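Local structure of putative uncharacterized protein TTHA0988 (Thermus thermophilus, 3OEP) at residues R420-E434 / V447-K460. The protein is of unknown function but resembles the KipI and KipA proteins and may, tentatively, bind ATP and act as a hydrolase. Sequence-based numbering, arbitrary orientation.
Sequences RVGVELLGPEVPGGE and VPPSGRPLVLLADK
Val-423 and Val-455 face each other as a hydrogen-bonded pair where strands 422-426 and 454-456 run antiparallel in a mixed sheet of the cyclophilin-like fold. Val-455 N donates a hydrogen bond to Val-423 O at 2.8 Å, and Val-423 N donates one to Val-455 O. The tight part lies on the face these valines share with Leu-425: Val-423 CG2 touches Leu-457 CD1 at 3.7 Å, Leu-425 CD1 meets Val-455 CG2, and Leu-480 of helix 477-480 closes over Val-423, Val-455 and Leu-457. Gly-422 lets the strands draw close, since any CB there would run into Val-455 O.

Beyond the strand, a type I turn from Leu-457 to Lys-460 brings Asp-459 to Arg-420. A turn about the arginine's CG-CD bond (chi3 51°) swings the guanidinium back, and NE takes OD1 of Asp-459 at 2.9 Å while NH2 takes OD2; both oxygens are met from above the carboxylate plane. Glu-275 and Gly-251 take further bonds from this buried guanidinium, so an alanine here would probably leave the carboxylates of Asp-459 and Glu-275 without this charged partner and the side chain of Asp-459 freer to turn.

The opposite end is looser and wetter. One water bridges Gly-432 N and Pro-449 O, next to the one direct backbone bond between the two segments here, from Gly-433 N to Val-447 O. On the solvent side, over the sheet face away from the valines, Arg-452 stretches out alongside Leu-426, whose CD2 lies over one guanidinium face, displaced toward its edge, while NH1 of Arg-452 meets OE2 of Glu-424 at 2.7 Å, with the two flat groups perpendicular.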
loop_
_atom_site.group_PDB
_atom_site.type_symbol
_atom_site.label_atom_id
_atom_site.label_comp_id
_atom_site.label_asym_id
_atom_site.label_seq_id
_atom_site.Cartn_x
_atom_site.Cartn_y
_atom_site.Cartn_z
ATOM N N ARG A 420 -2.082 3.366 8.380
ATOM C CA ARG A 420 -1.014 2.683 7.636
ATOM C C ARG A 420 -0.819 3.245 6.230
ATOM O O ARG A 420 0.226 3.025 5.620
ATOM C CB ARG A 420 -1.280 1.184 7.560
ATOM C CG ARG A 420 -1.201 0.470 8.906
ATOM C CD ARG A 420 -1.630 -0.988 8.797
ATOM N NE ARG A 420 -0.916 -1.664 7.716
ATOM C CZ ARG A 420 0.295 -2.216 7.815
ATOM N NH1 ARG A 420 0.964 -2.233 8.967
ATOM N NH2 ARG A 420 0.840 -2.774 6.745
ATOM N N VAL A 421 -1.825 3.940 5.706
ATOM C CA VAL A 421 -1.721 4.546 4.379
ATOM C C VAL A 421 -0.876 5.819 4.448
ATOM O O VAL A 421 -0.010 6.056 3.603
ATOM C CB VAL A 421 -3.113 4.852 3.781
ATOM C CG1 VAL A 421 -2.980 5.620 2.473
ATOM C CG2 VAL A 421 -3.902 3.564 3.569
ATOM N N GLY A 422 -1.129 6.645 5.457
ATOM C CA GLY A 422 -0.330 7.836 5.651
ATOM C C GLY A 422 -0.745 8.695 6.822
ATOM O O GLY A 422 -1.664 8.356 7.568
ATOM N N VAL A 423 -0.061 9.826 6.960
ATOM C CA VAL A 423 -0.280 10.756 8.056
ATOM C C VAL A 423 -0.665 12.096 7.453
ATOM O O VAL A 423 0.126 12.693 6.710
ATOM C CB VAL A 423 0.994 10.902 8.920
ATOM C CG1 VAL A 423 0.755 11.836 10.103
ATOM C CG2 VAL A 423 1.447 9.529 9.417
ATOM N N GLU A 424 -1.882 12.538 7.751
ATOM C CA GLU A 424 -2.434 13.794 7.248
ATOM C C GLU A 424 -2.092 14.948 8.189
ATOM O O GLU A 424 -2.246 14.830 9.402
ATOM C CB GLU A 424 -3.951 13.665 7.121
ATOM C CG GLU A 424 -4.618 14.798 6.381
ATOM C CD GLU A 424 -6.113 14.598 6.273
ATOM O OE1 GLU A 424 -6.570 14.139 5.206
ATOM O OE2 GLU A 424 -6.824 14.884 7.258
ATOM N N LEU A 425 -1.638 16.064 7.624
ATOM C CA LEU A 425 -1.096 17.162 8.421
ATOM C C LEU A 425 -1.893 18.462 8.339
ATOM O O LEU A 425 -2.405 18.832 7.278
ATOM C CB LEU A 425 0.339 17.445 7.989
ATOM C CG LEU A 425 1.338 16.296 8.125
ATOM C CD1 LEU A 425 2.714 16.754 7.674
ATOM C CD2 LEU A 425 1.373 15.780 9.554
ATOM N N LEU A 426 -1.970 19.141 9.482
ATOM C CA LEU A 426 -2.506 20.491 9.590
ATOM C C LEU A 426 -1.360 21.435 9.923
ATOM O O LEU A 426 -0.540 21.148 10.793
ATOM C CB LEU A 426 -3.555 20.555 10.699
ATOM C CG LEU A 426 -4.858 19.818 10.419
ATOM C CD1 LEU A 426 -5.702 19.744 11.689
ATOM C CD2 LEU A 426 -5.622 20.507 9.309
ATOM N N GLY A 427 -1.301 22.570 9.241
ATOM C CA GLY A 427 -0.226 23.516 9.479
ATOM C C GLY A 427 -0.160 24.575 8.403
ATOM O O GLY A 427 -1.131 24.787 7.686
ATOM N N PRO A 428 0.993 25.249 8.290
ATOM C CA PRO A 428 1.195 26.293 7.282
ATOM C C PRO A 428 0.829 25.824 5.870
ATOM O O PRO A 428 1.053 24.660 5.535
ATOM C CB PRO A 428 2.698 26.569 7.364
ATOM C CG PRO A 428 3.096 26.173 8.736
ATOM C CD PRO A 428 2.157 25.094 9.182
ATOM N N GLU A 429 0.277 26.724 5.060
ATOM C CA GLU A 429 -0.047 26.407 3.669
ATOM C C GLU A 429 1.218 26.030 2.894
ATOM O O GLU A 429 2.224 26.733 2.970
ATOM C CB GLU A 429 -0.740 27.593 2.987
ATOM N N VAL A 430 1.162 24.910 2.176
ATOM C CA VAL A 430 2.271 24.441 1.336
ATOM C C VAL A 430 1.797 24.377 -0.117
ATOM O O VAL A 430 0.787 23.733 -0.404
ATOM C CB VAL A 430 2.760 23.036 1.767
ATOM C CG1 VAL A 430 3.930 22.567 0.892
ATOM C CG2 VAL A 430 3.160 23.035 3.243
ATOM N N PRO A 431 2.515 25.044 -1.040
ATOM C CA PRO A 431 2.114 24.944 -2.446
ATOM C C PRO A 431 2.244 23.512 -2.976
ATOM O O PRO A 431 3.258 22.844 -2.736
ATOM C CB PRO A 431 3.073 25.896 -3.173
ATOM C CG PRO A 431 4.156 26.203 -2.216
ATOM C CD PRO A 431 3.648 25.966 -0.841
ATOM N N GLY A 432 1.205 23.037 -3.655
ATOM C CA GLY A 432 1.189 21.682 -4.182
ATOM C C GLY A 432 0.986 21.658 -5.679
ATOM O O GLY A 432 1.159 22.675 -6.365
ATOM N N GLY A 433 0.625 20.490 -6.194
ATOM C CA GLY A 433 0.405 20.335 -7.624
ATOM C C GLY A 433 -0.152 18.976 -7.977
ATOM O O GLY A 433 -0.312 18.112 -7.115
ATOM N N GLU A 434 -0.455 18.802 -9.257
ATOM C CA GLU A 434 -0.974 17.542 -9.765
ATOM C C GLU A 434 -0.531 17.350 -11.210
ATOM O O GLU A 434 -0.452 18.313 -11.975
ATOM C CB GLU A 434 -2.501 17.523 -9.682
ATOM C CG GLU A 434 -3.117 16.181 -10.037
ATOM C CD GLU A 434 -4.615 16.134 -9.823
ATOM O OE1 GLU A 434 -5.253 17.209 -9.755
ATOM O OE2 GLU A 434 -5.158 15.011 -9.734
ATOM N N VAL A 447 1.449 16.689 -1.594
ATOM C CA VAL A 447 0.807 17.995 -1.426
ATOM C C VAL A 447 -0.057 18.321 -2.650
ATOM O O VAL A 447 0.460 18.660 -3.718
ATOM C CB VAL A 447 1.846 19.118 -1.199
ATOM C CG1 VAL A 447 1.146 20.423 -0.830
ATOM C CG2 VAL A 447 2.838 18.718 -0.106
ATOM N N PRO A 448 -1.386 18.201 -2.503
ATOM C CA PRO A 448 -2.270 18.480 -3.624
ATOM C C PRO A 448 -2.419 19.984 -3.825
ATOM O O PRO A 448 -2.073 20.750 -2.932
ATOM C CB PRO A 448 -3.592 17.867 -3.180
ATOM C CG PRO A 448 -3.585 18.006 -1.691
ATOM C CD PRO A 448 -2.135 17.936 -1.260
ATOM N N PRO A 449 -2.942 20.406 -4.988
ATOM C CA PRO A 449 -3.125 21.841 -5.242
ATOM C C PRO A 449 -3.911 22.520 -4.124
ATOM O O PRO A 449 -3.559 23.619 -3.694
ATOM C CB PRO A 449 -3.913 21.866 -6.553
ATOM C CG PRO A 449 -3.582 20.580 -7.219
ATOM C CD PRO A 449 -3.413 19.582 -6.113
ATOM N N SER A 450 -4.979 21.859 -3.686
ATOM C CA SER A 450 -5.767 22.306 -2.547
ATOM C C SER A 450 -6.030 21.110 -1.647
ATOM O O SER A 450 -6.565 20.097 -2.096
ATOM C CB SER A 450 -7.091 22.916 -3.013
ATOM O OG SER A 450 -7.862 23.366 -1.911
ATOM N N GLY A 451 -5.644 21.225 -0.382
ATOM C CA GLY A 451 -5.832 20.144 0.576
ATOM C C GLY A 451 -4.637 19.982 1.487
ATOM O O GLY A 451 -3.634 20.689 1.357
ATOM N N ARG A 452 -4.749 19.028 2.403
ATOM C CA ARG A 452 -3.746 18.823 3.435
ATOM C C ARG A 452 -2.593 17.963 2.915
ATOM O O ARG A 452 -2.819 17.011 2.164
ATOM C CB ARG A 452 -4.384 18.140 4.642
ATOM C CG ARG A 452 -5.497 18.948 5.296
ATOM C CD ARG A 452 -6.259 18.108 6.292
ATOM N NE ARG A 452 -7.349 18.847 6.922
ATOM C CZ ARG A 452 -8.145 18.355 7.869
ATOM N NH1 ARG A 452 -7.983 17.113 8.313
ATOM N NH2 ARG A 452 -9.109 19.114 8.380
ATOM N N PRO A 453 -1.354 18.286 3.325
ATOM C CA PRO A 453 -0.252 17.373 3.032
ATOM C C PRO A 453 -0.470 15.998 3.668
ATOM O O PRO A 453 -1.024 15.910 4.763
ATOM C CB PRO A 453 0.959 18.062 3.660
ATOM C CG PRO A 453 0.583 19.495 3.757
ATOM C CD PRO A 453 -0.889 19.508 4.004
ATOM N N LEU A 454 -0.046 14.949 2.970
ATOM C CA LEU A 454 -0.163 13.571 3.446
ATOM C C LEU A 454 1.199 12.899 3.295
ATOM O O LEU A 454 1.733 12.824 2.183
ATOM C CB LEU A 454 -1.201 12.809 2.616
ATOM C CG LEU A 454 -1.415 11.328 2.938
ATOM C CD1 LEU A 454 -2.144 11.165 4.268
ATOM C CD2 LEU A 454 -2.193 10.644 1.820
ATOM N N VAL A 455 1.765 12.414 4.400
ATOM C CA VAL A 455 3.017 11.665 4.337
ATOM C C VAL A 455 2.657 10.199 4.074
ATOM O O VAL A 455 1.923 9.594 4.853
ATOM C CB VAL A 455 3.844 11.767 5.626
ATOM C CG1 VAL A 455 5.202 11.101 5.426
ATOM C CG2 VAL A 455 4.014 13.223 6.049
ATOM N N LEU A 456 3.169 9.649 2.979
ATOM C CA LEU A 456 2.790 8.319 2.507
ATOM C C LEU A 456 3.592 7.231 3.210
ATOM O O LEU A 456 4.816 7.305 3.268
ATOM C CB LEU A 456 3.022 8.219 1.000
ATOM C CG LEU A 456 2.298 9.290 0.176
ATOM C CD1 LEU A 456 2.711 9.218 -1.284
ATOM C CD2 LEU A 456 0.798 9.155 0.315
ATOM N N LEU A 457 2.894 6.224 3.731
ATOM C CA LEU A 457 3.528 5.137 4.486
ATOM C C LEU A 457 3.290 3.781 3.796
ATOM O O LEU A 457 2.878 3.736 2.632
ATOM C CB LEU A 457 3.037 5.152 5.946
ATOM C CG LEU A 457 3.253 6.441 6.751
ATOM C CD1 LEU A 457 2.660 6.298 8.157
ATOM C CD2 LEU A 457 4.727 6.824 6.834
ATOM N N ALA A 458 3.566 2.683 4.504
ATOM C CA ALA A 458 3.640 1.348 3.903
ATOM C C ALA A 458 2.423 0.878 3.107
ATOM O O ALA A 458 2.584 0.108 2.166
ATOM C CB ALA A 458 3.988 0.305 4.971
ATOM N N ASP A 459 1.219 1.321 3.468
ATOM C CA ASP A 459 0.009 0.880 2.758
ATOM C C ASP A 459 -0.458 1.901 1.721
ATOM O O ASP A 459 -1.576 1.810 1.219
ATOM C CB ASP A 459 -1.138 0.559 3.736
ATOM C CG ASP A 459 -1.020 -0.836 4.362
ATOM O OD1 ASP A 459 -1.967 -1.253 5.070
ATOM O OD2 ASP A 459 0.002 -1.517 4.154
ATOM N N LYS A 460 0.401 2.866 1.402
ATOM C CA LYS A 460 0.127 3.827 0.339
ATOM C C LYS A 460 -0.203 3.106 -0.969
ATOM O O LYS A 460 0.305 2.014 -1.234
ATOM C CB LYS A 460 1.340 4.727 0.112
ATOM C CG LYS A 460 2.534 3.995 -0.499
ATOM C CD LYS A 460 3.792 4.843 -0.487
ATOM C CE LYS A 460 4.994 4.054 -0.977
ATOM N NZ LYS A 460 4.752 3.288 -2.243
HETATM O O HOH W 1 -1.671 22.748 -1.108
HETATM O O HOH W 2 -0.967 24.830 -4.308
#